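Protein (adenylosuccinate lyase) (Thermotoga maritima, PDB 1C3C) catalyses the release of fumarate from adenylosuccinate, giving AMP, and from the related succinyl-AICAR intermediate, two steps of purine biosynthesis. Local coordinates at residues A[44-49]-A[81-86]; A[33-38]-A[198-203]; A[386-391]-A[409-414]; A[120-125]-A[329-334]. All blocks are in the same frame, centred on the assembly; numbering follows the deposited sequence.

In the fold
The four contacts are strung out along an elongated, mostly helical chain. Contacts 1 and 2 share one end: their centres are about 15 Å apart, helices 15-35 and 43-50 follow each other in sequence, and Glu34 of contact 2 probably hydrogen-bonds Thr44 of contact 1. Contact 1 is nested within the loop that contact 2 closes. Contact 4, its centre about 51 Å from that of contact 1, joins long helices 93-129 and 303-332 of the central bundle, and its segments alternate along the chain with those of contact 2. Contact 3 closes last, its centre about 83 Å from that of contact 1. They thus span the N-terminal, central and C-terminal parts of the lyase fold.

Contact 1 (A[44-49]-A[81-86]); sequences TERIRN and GEDSRF
The carboxylate of Asp83 lies against the edge of the Arg46 guanidinium, the two flat groups nearly coplanar at 17° to one another. A second flat pair lies within 81-86: Phe86 CE1 sits over one face of the Arg85 guanidinium, near its rim, while Arg85 CB stands above the centre of the Phe86 ring. Arg46 grips Asp83 side-on with two nitrogens. NE reaches OD2 at 2.8 Å, and NH1 reaches OD1, also at 2.8 Å, along an almost straight bond of 175°. Both oxygens use their syn lone pairs, so the salt bridge is bidentate and restricts rotation of both groups. The bend of the Arg46 chain at chi3 (-59°) turns the NE/NH1 edge toward the carboxylate; its CB also lies 3.3 Å from Asp83 OD2. Beside this polar grip, Ile47 supplies the apolar half: its CG1 packs on Asp83 CB at 3.8 Å, and its CD1 comes within 4.0 Å of the Asp83 backbone O. Asp83 is buried although its arginine partner is exposed, so the charge of the carboxylate is probably balanced largely by Arg46. Arg85 NE, in turn, bonds Glu82 O at 2.8 Å within the short 3-10 turn. Ile47 also touches Leu27 of helix 15-35. A bidentate, side-on Arg-Asp salt bridge thus ties helix 43-50 to the 3-10 turn of 82-86, which follows the positive-phi Gly81 behind helix 68-80, within the helical N-terminal region of the lyase.

Contact 2 (A[33-38]-A[198-203]); sequences YEELGM and LSYLGL
Tyr200 and Glu35 meet through a single short bond, the phenol OH donating to Glu35 OE2 at 2.6 Å. The two side chains come from opposite directions, with carboxylate and ring planes 74° apart. The acid oxygen lies at the hydroxyl edge of the ring, near its plane, whereas the hydroxyl approaches OE2 from above the carboxylate plane, 76° out of it. Close packing belongs to the tyrosine side: the ring rests on Ala28 and Ala32 of helix 15-35 and makes a cation-pi contact with Arg31. That same arginine, one turn before Glu35 in helix 15-35, forms a salt bridge through NE with Glu35 OE1, so both carboxylate oxygens are occupied and the group is probably held against rotation. Each segment is the end of a helix closed by a Schellman motif, with Gly37 finishing helix 15-35 and Gly202 finishing helix 191-200. Between these ends the backbones stay well apart, the nearest CA atoms, of Glu35 and Tyr200, being 11.7 Å from each other. The glutamate side is looser: Glu35 is exposed and extended beyond CG, touching Tyr200 mainly at the hydroxyl, and the segments bury just 77 Å² between them. Leu36 packs on Val193 and Lys196 of helix 191-200.

Contact 3 (A[386-391]-A[409-414]); sequences KHFLEY and ELFDIS
Phe388, which follows the N-cap position of His387, is the first residue of 386-391 to touch Phe411. Its CG stands anti to the backbone N (chi1 -173°), which carries CD1 to within 3.6 Å of Phe411 CZ, at the edge of the Phe411 ring. The two rings meet rim to rim with centroids 6.0 Å apart and planes at 61°, neither covering the face of the other. One residue on, Leu389 does cover a face: its CG sits over the centre of the Phe411 ring, 4.0 Å from the centroid and 12° off the normal, a CH-pi contact. Leu389 CB lies 4.0 Å from Phe411 CZ, and its CD2 is 4.1 Å from Phe411 CE1, extending the leucine's contact along the ring. Replacing Phe411 with an alanine would probably open a gap beneath Leu389 and leave the Phe388 rim without its aromatic neighbour. Phe411 itself belongs to a type I turn from Glu409 to Asp412, and its ring also meets that of Phe352. This is aromatic and aliphatic packing within the helical C-terminal region of adenylosuccinate lyase. The contact fastens the start of helix 388-393 to the link between helices 404-409 and 414-417, while Phe388 also touches Thr381 of helix 367-382 and Ser353 and Val356 of helix 353-362.

Contact 4 (A[120-125]-A[329-334]); sequences CDVLWE and VVRNMK
Arg331 crosses Val122, touching it at CB and again at the guanidinium. Its CB packs on Val122 CG1 at 4.0 Å; CG and CD then carry the chain past the valine, and a bend at chi3 (-58°) brings the guanidinium back over it. There CZ and NH2 each lie 3.6 Å from Val122 CG2, and NH1 is closer still to that methyl at 3.5 Å. CG2 therefore sits over one face of the guanidinium, offset toward its rim. NH1 is 4.8 Å from Glu125 OE2, too far for a salt bridge but near enough for a probable weak attraction. Val122 CG1 also reaches Val330 CG1 at 4.0 Å, and Leu123 CD2 meets the same valine methyl at 4.0 Å, the Leu123 and Val330 side chains crossing at about a right angle. Exchanging Val122 for a glycine would probably leave the face of the guanidinium without its methyl support and open a gap beside Val330. This is apolar helix-helix packing flanked by an exposed arginine, joining helices 93-129 and 303-332 in the central bundle: Leu123 continues onto Met160 of helix 149-173, Val330 also packs on Phe119 and Val126 of helix 93-129, and Val329 lies against Ile239 of helix 216-242.

Contact 1 (A[44-49]-A[81-86])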
loop_
_atom_site.group_PDB
_atom_site.type_symbol
_atom_site.label_atom_id
_atom_site.label_comp_id
_atom_site.label_asym_id
_atom_site.label_seq_id
_atom_site.Cartn_x
_atom_site.Cartn_y
_atom_site.Cartn_z
ATOM N N THR A 44 -39.996 -17.014 19.888
ATOM C CA THR A 44 -38.912 -16.036 20.000
ATOM C C THR A 44 -38.678 -15.695 21.474
ATOM O O THR A 44 -37.558 -15.674 21.943
ATOM C CB THR A 44 -39.240 -14.771 19.196
ATOM O OG1 THR A 44 -39.290 -15.135 17.782
ATOM C CG2 THR A 44 -38.137 -13.718 19.325
ATOM N N GLU A 45 -39.791 -15.516 22.197
ATOM C CA GLU A 45 -39.641 -15.171 23.625
ATOM C C GLU A 45 -38.966 -16.302 24.378
ATOM O O GLU A 45 -38.118 -16.030 25.261
ATOM C CB GLU A 45 -41.034 -14.806 24.150
ATOM C CG GLU A 45 -40.993 -14.433 25.648
ATOM N N ARG A 46 -39.326 -17.559 24.063
ATOM C CA ARG A 46 -38.696 -18.673 24.795
ATOM C C ARG A 46 -37.212 -18.775 24.516
ATOM O O ARG A 46 -36.364 -19.034 25.392
ATOM C CB ARG A 46 -39.382 -20.015 24.416
ATOM C CG ARG A 46 -40.831 -20.060 24.961
ATOM C CD ARG A 46 -41.352 -21.488 24.858
ATOM N NE ARG A 46 -41.358 -22.019 23.503
ATOM C CZ ARG A 46 -42.429 -22.062 22.709
ATOM N NH1 ARG A 46 -42.315 -22.610 21.487
ATOM N NH2 ARG A 46 -43.580 -21.576 23.140
ATOM N N ILE A 47 -36.850 -18.635 23.215
ATOM C CA ILE A 47 -35.426 -18.690 22.888
ATOM C C ILE A 47 -34.659 -17.561 23.564
ATOM O O ILE A 47 -33.595 -17.705 24.182
ATOM C CB ILE A 47 -35.224 -18.665 21.357
ATOM C CG1 ILE A 47 -35.821 -19.949 20.736
ATOM C CG2 ILE A 47 -33.727 -18.547 21.036
ATOM C CD1 ILE A 47 -35.667 -19.974 19.215
ATOM N N ARG A 48 -35.243 -16.355 23.548
ATOM C CA ARG A 48 -34.685 -15.207 24.254
ATOM C C ARG A 48 -34.452 -15.491 25.745
ATOM O O ARG A 48 -33.377 -15.137 26.286
ATOM C CB ARG A 48 -35.594 -13.977 24.089
ATOM C CG ARG A 48 -34.917 -12.753 24.738
ATOM C CD ARG A 48 -35.651 -11.461 24.429
ATOM N NE ARG A 48 -35.542 -11.096 23.016
ATOM C CZ ARG A 48 -36.567 -11.109 22.163
ATOM N NH1 ARG A 48 -37.789 -11.465 22.557
ATOM N NH2 ARG A 48 -36.341 -10.743 20.909
ATOM N N ASN A 49 -35.395 -16.201 26.369
ATOM C CA ASN A 49 -35.275 -16.529 27.796
ATOM C C ASN A 49 -34.170 -17.536 28.031
ATOM O O ASN A 49 -33.548 -17.512 29.103
ATOM C CB ASN A 49 -36.616 -17.069 28.331
ATOM C CG ASN A 49 -37.682 -15.999 28.491
ATOM O OD1 ASN A 49 -37.331 -14.825 28.691
ATOM N ND2 ASN A 49 -38.950 -16.352 28.410
ATOM N N GLY A 81 -34.119 -26.514 23.773
ATOM C CA GLY A 81 -35.132 -27.587 23.685
ATOM C C GLY A 81 -35.699 -27.736 22.269
ATOM O O GLY A 81 -34.970 -27.598 21.280
ATOM N N GLU A 82 -37.002 -27.970 22.149
ATOM C CA GLU A 82 -37.617 -28.258 20.845
ATOM C C GLU A 82 -37.696 -27.021 19.955
ATOM O O GLU A 82 -37.941 -27.105 18.745
ATOM C CB GLU A 82 -39.049 -28.785 20.995
ATOM C CG GLU A 82 -39.173 -29.997 21.893
ATOM C CD GLU A 82 -38.842 -31.319 21.250
ATOM O OE1 GLU A 82 -38.062 -31.384 20.275
ATOM O OE2 GLU A 82 -39.384 -32.358 21.723
ATOM N N ASP A 83 -37.472 -25.831 20.544
ATOM C CA ASP A 83 -37.385 -24.637 19.722
ATOM C C ASP A 83 -36.144 -24.626 18.814
ATOM O O ASP A 83 -36.075 -23.755 17.935
ATOM C CB ASP A 83 -37.413 -23.375 20.578
ATOM C CG ASP A 83 -38.796 -23.125 21.163
ATOM O OD1 ASP A 83 -39.805 -23.504 20.550
ATOM O OD2 ASP A 83 -38.884 -22.508 22.248
ATOM N N SER A 84 -35.196 -25.530 18.954
ATOM C CA SER A 84 -34.067 -25.619 18.053
ATOM C C SER A 84 -34.496 -25.887 16.605
ATOM O O SER A 84 -33.778 -25.416 15.713
ATOM C CB SER A 84 -33.041 -26.665 18.473
ATOM O OG SER A 84 -33.635 -27.939 18.359
ATOM N N ARG A 85 -35.684 -26.466 16.387
ATOM C CA ARG A 85 -36.195 -26.656 15.033
ATOM C C ARG A 85 -36.376 -25.335 14.305
ATOM O O ARG A 85 -36.414 -25.326 13.061
ATOM C CB ARG A 85 -37.598 -27.314 15.077
ATOM C CG ARG A 85 -37.687 -28.606 15.860
ATOM C CD ARG A 85 -39.144 -29.088 16.024
ATOM N NE ARG A 85 -39.805 -28.496 17.183
ATOM C CZ ARG A 85 -41.094 -28.483 17.494
ATOM N NH1 ARG A 85 -41.987 -29.074 16.703
ATOM N NH2 ARG A 85 -41.545 -27.881 18.585
ATOM N N PHE A 86 -36.616 -24.238 15.025
ATOM C CA PHE A 86 -36.955 -22.956 14.432
ATOM C C PHE A 86 -35.771 -21.969 14.424
ATOM O O PHE A 86 -35.960 -20.835 13.996
ATOM C CB PHE A 86 -38.106 -22.327 15.237
ATOM C CG PHE A 86 -39.289 -23.274 15.302
ATOM C CD1 PHE A 86 -39.756 -23.672 16.545
ATOM C CD2 PHE A 86 -39.881 -23.748 14.149
ATOM C CE1 PHE A 86 -40.862 -24.540 16.599
ATOM C CE2 PHE A 86 -40.981 -24.588 14.204
ATOM C CZ PHE A 86 -41.448 -24.992 15.437
#

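Contact 2 (A[33-38]-A[198-203])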
loop_
_atom_site.group_PDB
_atom_site.type_symbol
_atom_site.label_atom_id
_atom_site.label_comp_id
_atom_site.label_asym_id
_atom_site.label_seq_id
_atom_site.Cartn_x
_atom_site.Cartn_y
_atom_site.Cartn_z
ATOM N N TYR A 33 -39.902 -14.684 11.281
ATOM C CA TYR A 33 -40.695 -15.866 10.896
ATOM C C TYR A 33 -41.990 -15.924 11.727
ATOM O O TYR A 33 -43.067 -16.239 11.234
ATOM C CB TYR A 33 -39.878 -17.119 11.184
ATOM C CG TYR A 33 -38.929 -17.650 10.115
ATOM C CD1 TYR A 33 -37.568 -17.785 10.372
ATOM C CD2 TYR A 33 -39.388 -18.093 8.887
ATOM C CE1 TYR A 33 -36.703 -18.312 9.443
ATOM C CE2 TYR A 33 -38.538 -18.676 7.925
ATOM C CZ TYR A 33 -37.200 -18.751 8.221
ATOM O OH TYR A 33 -36.337 -19.335 7.316
ATOM N N GLU A 34 -41.889 -15.658 13.017
ATOM C CA GLU A 34 -43.055 -15.708 13.907
ATOM C C GLU A 34 -44.094 -14.666 13.533
ATOM O O GLU A 34 -45.317 -14.999 13.459
ATOM C CB GLU A 34 -42.547 -15.516 15.353
ATOM C CG GLU A 34 -43.637 -15.754 16.407
ATOM C CD GLU A 34 -43.049 -15.791 17.803
ATOM O OE1 GLU A 34 -41.861 -16.120 17.985
ATOM O OE2 GLU A 34 -43.779 -15.475 18.768
ATOM N N GLU A 35 -43.706 -13.445 13.215
ATOM C CA GLU A 35 -44.639 -12.390 12.860
ATOM C C GLU A 35 -45.304 -12.660 11.532
ATOM O O GLU A 35 -46.461 -12.238 11.298
ATOM C CB GLU A 35 -43.960 -10.999 12.893
ATOM C CG GLU A 35 -43.609 -10.706 14.365
ATOM C CD GLU A 35 -43.253 -9.278 14.717
ATOM O OE1 GLU A 35 -43.010 -8.976 15.912
ATOM O OE2 GLU A 35 -43.215 -8.479 13.747
ATOM N N LEU A 36 -44.650 -13.430 10.672
ATOM C CA LEU A 36 -45.242 -13.844 9.403
ATOM C C LEU A 36 -46.046 -15.133 9.532
ATOM O O LEU A 36 -46.506 -15.750 8.563
ATOM C CB LEU A 36 -44.105 -14.065 8.407
ATOM C CG LEU A 36 -43.686 -12.986 7.424
ATOM C CD1 LEU A 36 -44.516 -11.737 7.283
ATOM C CD2 LEU A 36 -42.195 -12.709 7.490
ATOM N N GLY A 37 -46.196 -15.688 10.730
ATOM C CA GLY A 37 -46.919 -16.923 10.961
ATOM C C GLY A 37 -46.230 -18.164 10.467
ATOM O O GLY A 37 -46.945 -19.190 10.335
ATOM N N MET A 38 -44.929 -18.222 10.311
ATOM C CA MET A 38 -44.253 -19.344 9.707
ATOM C C MET A 38 -43.737 -20.299 10.778
ATOM O O MET A 38 -43.248 -21.381 10.498
ATOM C CB MET A 38 -43.082 -18.920 8.814
ATOM C CG MET A 38 -43.370 -17.647 8.010
ATOM S SD MET A 38 -42.447 -17.534 6.475
ATOM C CE MET A 38 -43.256 -16.429 5.364
ATOM N N LEU A 198 -34.106 -7.675 9.354
ATOM C CA LEU A 198 -33.095 -6.586 9.320
ATOM C C LEU A 198 -33.688 -5.265 9.770
ATOM O O LEU A 198 -32.981 -4.479 10.419
ATOM C CB LEU A 198 -32.500 -6.450 7.908
ATOM C CG LEU A 198 -31.691 -7.682 7.475
ATOM C CD1 LEU A 198 -31.226 -7.490 6.017
ATOM C CD2 LEU A 198 -30.447 -7.932 8.338
ATOM N N SER A 199 -34.961 -5.015 9.465
ATOM C CA SER A 199 -35.582 -3.813 10.011
ATOM C C SER A 199 -35.566 -3.793 11.542
ATOM O O SER A 199 -35.340 -2.691 12.096
ATOM C CB SER A 199 -37.008 -3.593 9.492
ATOM O OG SER A 199 -37.883 -4.514 10.176
ATOM N N TYR A 200 -35.756 -4.909 12.251
ATOM C CA TYR A 200 -35.681 -4.905 13.702
ATOM C C TYR A 200 -34.268 -4.520 14.169
ATOM O O TYR A 200 -34.130 -3.973 15.251
ATOM C CB TYR A 200 -35.945 -6.295 14.339
ATOM C CG TYR A 200 -37.242 -6.942 13.931
ATOM C CD1 TYR A 200 -37.273 -8.309 13.619
ATOM C CD2 TYR A 200 -38.409 -6.209 13.850
ATOM C CE1 TYR A 200 -38.472 -8.897 13.232
ATOM C CE2 TYR A 200 -39.625 -6.800 13.475
ATOM C CZ TYR A 200 -39.627 -8.130 13.186
ATOM O OH TYR A 200 -40.787 -8.772 12.786
ATOM N N LEU A 201 -33.248 -4.851 13.380
ATOM C CA LEU A 201 -31.863 -4.538 13.731
ATOM C C LEU A 201 -31.372 -3.155 13.297
ATOM O O LEU A 201 -30.196 -2.791 13.543
ATOM C CB LEU A 201 -30.995 -5.616 13.077
ATOM C CG LEU A 201 -31.198 -7.071 13.541
ATOM C CD1 LEU A 201 -30.325 -7.975 12.647
ATOM C CD2 LEU A 201 -30.844 -7.234 15.020
ATOM N N GLY A 202 -32.234 -2.425 12.606
ATOM C CA GLY A 202 -31.851 -1.056 12.161
ATOM C C GLY A 202 -31.047 -1.116 10.863
ATOM O O GLY A 202 -30.394 -0.115 10.492
ATOM N N LEU A 203 -31.106 -2.213 10.099
ATOM C CA LEU A 203 -30.322 -2.417 8.906
ATOM C C LEU A 203 -31.241 -2.566 7.689
ATOM O O LEU A 203 -32.431 -2.873 7.794
ATOM C CB LEU A 203 -29.459 -3.696 8.992
ATOM C CG LEU A 203 -28.466 -3.704 10.174
ATOM C CD1 LEU A 203 -27.780 -5.079 10.219
ATOM C CD2 LEU A 203 -27.416 -2.591 10.049
#

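Contact 3 (A[386-391]-A[409-414])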
loop_
_atom_site.group_PDB
_atom_site.type_symbol
_atom_site.label_atom_id
_atom_site.label_comp_id
_atom_site.label_asym_id
_atom_site.label_seq_id
_atom_site.Cartn_x
_atom_site.Cartn_y
_atom_site.Cartn_z
ATOM N N LYS A 386 20.623 45.020 11.936
ATOM C CA LYS A 386 19.711 46.134 11.730
ATOM C C LYS A 386 18.505 45.631 10.911
ATOM O O LYS A 386 18.704 44.820 10.015
ATOM C CB LYS A 386 20.277 47.356 11.027
ATOM N N HIS A 387 17.364 46.185 11.248
ATOM C CA HIS A 387 16.106 45.723 10.652
ATOM C C HIS A 387 15.895 46.276 9.256
ATOM O O HIS A 387 16.397 47.359 8.905
ATOM C CB HIS A 387 14.948 46.169 11.553
ATOM C CG HIS A 387 14.832 45.320 12.776
ATOM N ND1 HIS A 387 15.896 44.998 13.576
ATOM C CD2 HIS A 387 13.771 44.705 13.330
ATOM C CE1 HIS A 387 15.511 44.234 14.583
ATOM N NE2 HIS A 387 14.213 44.043 14.439
ATOM N N PHE A 388 15.088 45.599 8.453
ATOM C CA PHE A 388 14.819 45.998 7.072
ATOM C C PHE A 388 14.259 47.423 6.990
ATOM O O PHE A 388 14.661 48.230 6.129
ATOM C CB PHE A 388 13.785 45.050 6.497
ATOM C CG PHE A 388 13.392 45.063 5.052
ATOM C CD1 PHE A 388 12.068 44.885 4.687
ATOM C CD2 PHE A 388 14.337 45.171 4.044
ATOM C CE1 PHE A 388 11.695 44.819 3.356
ATOM C CE2 PHE A 388 13.962 45.114 2.716
ATOM C CZ PHE A 388 12.644 44.940 2.349
ATOM N N LEU A 389 13.300 47.738 7.843
ATOM C CA LEU A 389 12.653 49.063 7.760
ATOM C C LEU A 389 13.740 50.151 7.876
ATOM O O LEU A 389 13.788 51.049 7.032
ATOM C CB LEU A 389 11.655 49.199 8.876
ATOM C CG LEU A 389 10.487 50.174 8.843
ATOM C CD1 LEU A 389 10.116 50.649 10.234
ATOM C CD2 LEU A 389 10.630 51.279 7.822
ATOM N N GLU A 390 14.604 50.032 8.853
ATOM C CA GLU A 390 15.717 50.966 9.077
ATOM C C GLU A 390 16.657 51.076 7.903
ATOM O O GLU A 390 16.965 52.216 7.495
ATOM C CB GLU A 390 16.431 50.616 10.382
ATOM N N TYR A 391 17.091 49.993 7.250
ATOM C CA TYR A 391 17.831 50.111 5.997
ATOM C C TYR A 391 17.057 50.830 4.897
ATOM O O TYR A 391 17.628 51.617 4.107
ATOM C CB TYR A 391 18.263 48.755 5.441
ATOM C CG TYR A 391 19.437 48.142 6.159
ATOM C CD1 TYR A 391 19.332 47.059 7.012
ATOM C CD2 TYR A 391 20.709 48.703 5.966
ATOM C CE1 TYR A 391 20.428 46.529 7.648
ATOM C CE2 TYR A 391 21.819 48.199 6.608
ATOM C CZ TYR A 391 21.680 47.107 7.442
ATOM O OH TYR A 391 22.792 46.583 8.061
ATOM N N GLU A 409 3.763 52.072 7.126
ATOM C CA GLU A 409 2.474 51.369 7.125
ATOM C C GLU A 409 2.554 50.080 6.321
ATOM O O GLU A 409 1.698 49.218 6.522
ATOM C CB GLU A 409 1.441 52.362 6.610
ATOM C CG GLU A 409 1.570 52.567 5.111
ATOM C CD GLU A 409 0.787 53.719 4.566
ATOM O OE1 GLU A 409 -0.013 54.392 5.327
ATOM O OE2 GLU A 409 0.628 53.998 3.371
ATOM N N LEU A 410 3.607 49.866 5.548
ATOM C CA LEU A 410 3.810 48.566 4.873
ATOM C C LEU A 410 4.187 47.469 5.846
ATOM O O LEU A 410 4.160 46.295 5.485
ATOM C CB LEU A 410 4.885 48.707 3.789
ATOM C CG LEU A 410 4.577 49.736 2.687
ATOM C CD1 LEU A 410 5.708 49.787 1.665
ATOM C CD2 LEU A 410 3.242 49.456 2.015
ATOM N N PHE A 411 4.594 47.814 7.063
ATOM C CA PHE A 411 5.014 46.855 8.078
ATOM C C PHE A 411 3.890 46.517 9.037
ATOM O O PHE A 411 4.046 45.929 10.119
ATOM C CB PHE A 411 6.279 47.446 8.770
ATOM C CG PHE A 411 7.450 47.394 7.819
ATOM C CD1 PHE A 411 7.625 48.303 6.802
ATOM C CD2 PHE A 411 8.388 46.368 7.921
ATOM C CE1 PHE A 411 8.666 48.230 5.894
ATOM C CE2 PHE A 411 9.441 46.291 7.041
ATOM C CZ PHE A 411 9.613 47.205 6.006
ATOM N N ASP A 412 2.653 46.883 8.695
ATOM C CA ASP A 412 1.473 46.639 9.500
ATOM C C ASP A 412 0.928 45.228 9.340
ATOM O O ASP A 412 0.566 44.818 8.223
ATOM C CB ASP A 412 0.430 47.600 8.913
ATOM C CG ASP A 412 -0.419 48.295 9.921
ATOM O OD1 ASP A 412 -0.609 47.650 10.966
ATOM O OD2 ASP A 412 -0.859 49.433 9.607
ATOM N N ILE A 413 0.781 44.485 10.419
ATOM C CA ILE A 413 0.198 43.128 10.362
ATOM C C ILE A 413 -1.266 43.152 10.004
ATOM O O ILE A 413 -1.845 42.197 9.470
ATOM C CB ILE A 413 0.402 42.401 11.712
ATOM C CG1 ILE A 413 1.918 42.102 11.684
ATOM C CG2 ILE A 413 -0.320 41.084 11.872
ATOM C CD1 ILE A 413 2.504 41.442 12.918
ATOM N N SER A 414 -1.942 44.269 10.275
ATOM C CA SER A 414 -3.366 44.369 9.996
ATOM C C SER A 414 -3.714 44.193 8.530
ATOM O O SER A 414 -4.792 43.675 8.220
ATOM C CB SER A 414 -3.889 45.703 10.578
ATOM O OG SER A 414 -3.577 46.767 9.685
#

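Contact 4 (A[120-125]-A[329-334])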
loop_
_atom_site.group_PDB
_atom_site.type_symbol
_atom_site.label_atom_id
_atom_site.label_comp_id
_atom_site.label_asym_id
_atom_site.label_seq_id
_atom_site.Cartn_x
_atom_site.Cartn_y
_atom_site.Cartn_z
ATOM N N CYS A 120 -14.617 18.294 16.671
ATOM C CA CYS A 120 -14.988 19.518 15.977
ATOM C C CYS A 120 -15.342 20.635 16.949
ATOM O O CYS A 120 -14.980 21.811 16.758
ATOM C CB CYS A 120 -16.222 19.203 15.067
ATOM S SG CYS A 120 -15.757 18.273 13.588
ATOM N N ASP A 121 -16.114 20.290 18.005
ATOM C CA ASP A 121 -16.507 21.319 18.975
ATOM C C ASP A 121 -15.261 21.949 19.614
ATOM O O ASP A 121 -15.182 23.168 19.790
ATOM C CB ASP A 121 -17.417 20.741 20.057
ATOM C CG ASP A 121 -18.805 20.351 19.568
ATOM O OD1 ASP A 121 -19.292 20.815 18.515
ATOM O OD2 ASP A 121 -19.425 19.512 20.269
ATOM N N VAL A 122 -14.299 21.114 19.980
ATOM C CA VAL A 122 -13.045 21.593 20.569
ATOM C C VAL A 122 -12.273 22.460 19.588
ATOM O O VAL A 122 -11.739 23.524 19.953
ATOM C CB VAL A 122 -12.201 20.409 21.052
ATOM C CG1 VAL A 122 -10.756 20.814 21.324
ATOM C CG2 VAL A 122 -12.830 19.817 22.334
ATOM N N LEU A 123 -12.185 22.005 18.337
ATOM C CA LEU A 123 -11.492 22.799 17.316
ATOM C C LEU A 123 -12.163 24.152 17.083
ATOM O O LEU A 123 -11.417 25.139 16.950
ATOM C CB LEU A 123 -11.428 21.999 16.012
ATOM C CG LEU A 123 -10.471 20.782 16.069
ATOM C CD1 LEU A 123 -10.769 19.794 14.944
ATOM C CD2 LEU A 123 -9.026 21.235 15.892
ATOM N N TRP A 124 -13.509 24.185 17.062
ATOM C CA TRP A 124 -14.170 25.483 16.892
ATOM C C TRP A 124 -13.850 26.407 18.065
ATOM O O TRP A 124 -13.580 27.617 17.850
ATOM C CB TRP A 124 -15.673 25.260 16.828
ATOM C CG TRP A 124 -16.500 26.506 16.642
ATOM C CD1 TRP A 124 -17.351 27.048 17.572
ATOM C CD2 TRP A 124 -16.563 27.358 15.499
ATOM N NE1 TRP A 124 -17.949 28.193 17.060
ATOM C CE2 TRP A 124 -17.472 28.392 15.777
ATOM C CE3 TRP A 124 -15.911 27.347 14.258
ATOM C CZ2 TRP A 124 -17.746 29.408 14.860
ATOM C CZ3 TRP A 124 -16.183 28.344 13.341
ATOM C CH2 TRP A 124 -17.089 29.394 13.643
ATOM N N GLU A 125 -13.919 25.881 19.294
ATOM C CA GLU A 125 -13.593 26.684 20.490
ATOM C C GLU A 125 -12.173 27.248 20.396
ATOM O O GLU A 125 -11.958 28.422 20.679
ATOM C CB GLU A 125 -13.739 25.840 21.766
ATOM C CG GLU A 125 -13.636 26.558 23.092
ATOM C CD GLU A 125 -13.620 25.644 24.311
ATOM O OE1 GLU A 125 -13.399 26.118 25.464
ATOM O OE2 GLU A 125 -13.802 24.402 24.160
ATOM N N VAL A 329 -5.251 16.614 23.115
ATOM C CA VAL A 329 -4.121 17.471 22.732
ATOM C C VAL A 329 -4.578 18.896 22.414
ATOM O O VAL A 329 -4.033 19.879 22.957
ATOM C CB VAL A 329 -3.379 16.845 21.527
ATOM C CG1 VAL A 329 -2.320 17.791 20.931
ATOM C CG2 VAL A 329 -2.712 15.564 22.045
ATOM N N VAL A 330 -5.575 19.062 21.545
ATOM C CA VAL A 330 -5.927 20.405 21.061
ATOM C C VAL A 330 -6.642 21.162 22.195
ATOM O O VAL A 330 -6.405 22.355 22.399
ATOM C CB VAL A 330 -6.852 20.317 19.834
ATOM C CG1 VAL A 330 -7.356 21.721 19.441
ATOM C CG2 VAL A 330 -6.080 19.716 18.666
ATOM N N ARG A 331 -7.462 20.452 22.960
ATOM C CA ARG A 331 -8.133 21.064 24.102
ATOM C C ARG A 331 -7.146 21.664 25.106
ATOM O O ARG A 331 -7.415 22.769 25.631
ATOM C CB ARG A 331 -9.022 20.042 24.841
ATOM C CG ARG A 331 -9.954 20.789 25.840
ATOM C CD ARG A 331 -10.584 19.757 26.742
ATOM N NE ARG A 331 -11.364 18.679 26.142
ATOM C CZ ARG A 331 -12.627 18.749 25.748
ATOM N NH1 ARG A 331 -13.299 19.902 25.846
ATOM N NH2 ARG A 331 -13.293 17.709 25.250
ATOM N N ASN A 332 -6.080 20.944 25.433
ATOM C CA ASN A 332 -5.227 21.314 26.571
ATOM C C ASN A 332 -3.839 21.767 26.165
ATOM O O ASN A 332 -3.017 22.104 27.046
ATOM C CB ASN A 332 -5.119 20.098 27.523
ATOM C CG ASN A 332 -6.488 19.847 28.169
ATOM O OD1 ASN A 332 -7.110 20.774 28.688
ATOM N ND2 ASN A 332 -6.980 18.620 28.086
ATOM N N MET A 333 -3.555 21.847 24.872
ATOM C CA MET A 333 -2.214 22.308 24.482
ATOM C C MET A 333 -2.016 23.760 24.959
ATOM O O MET A 333 -2.940 24.592 24.982
ATOM C CB MET A 333 -1.984 22.210 22.972
ATOM C CG MET A 333 -2.843 23.062 22.079
ATOM S SD MET A 333 -2.611 22.763 20.242
ATOM C CE MET A 333 -3.858 23.954 19.700
ATOM N N LYS A 334 -0.764 24.061 25.330
ATOM C CA LYS A 334 -0.404 25.460 25.571
ATOM C C LYS A 334 -0.119 26.192 24.267
ATOM O O LYS A 334 0.561 25.632 23.394
ATOM C CB LYS A 334 0.862 25.505 26.439
#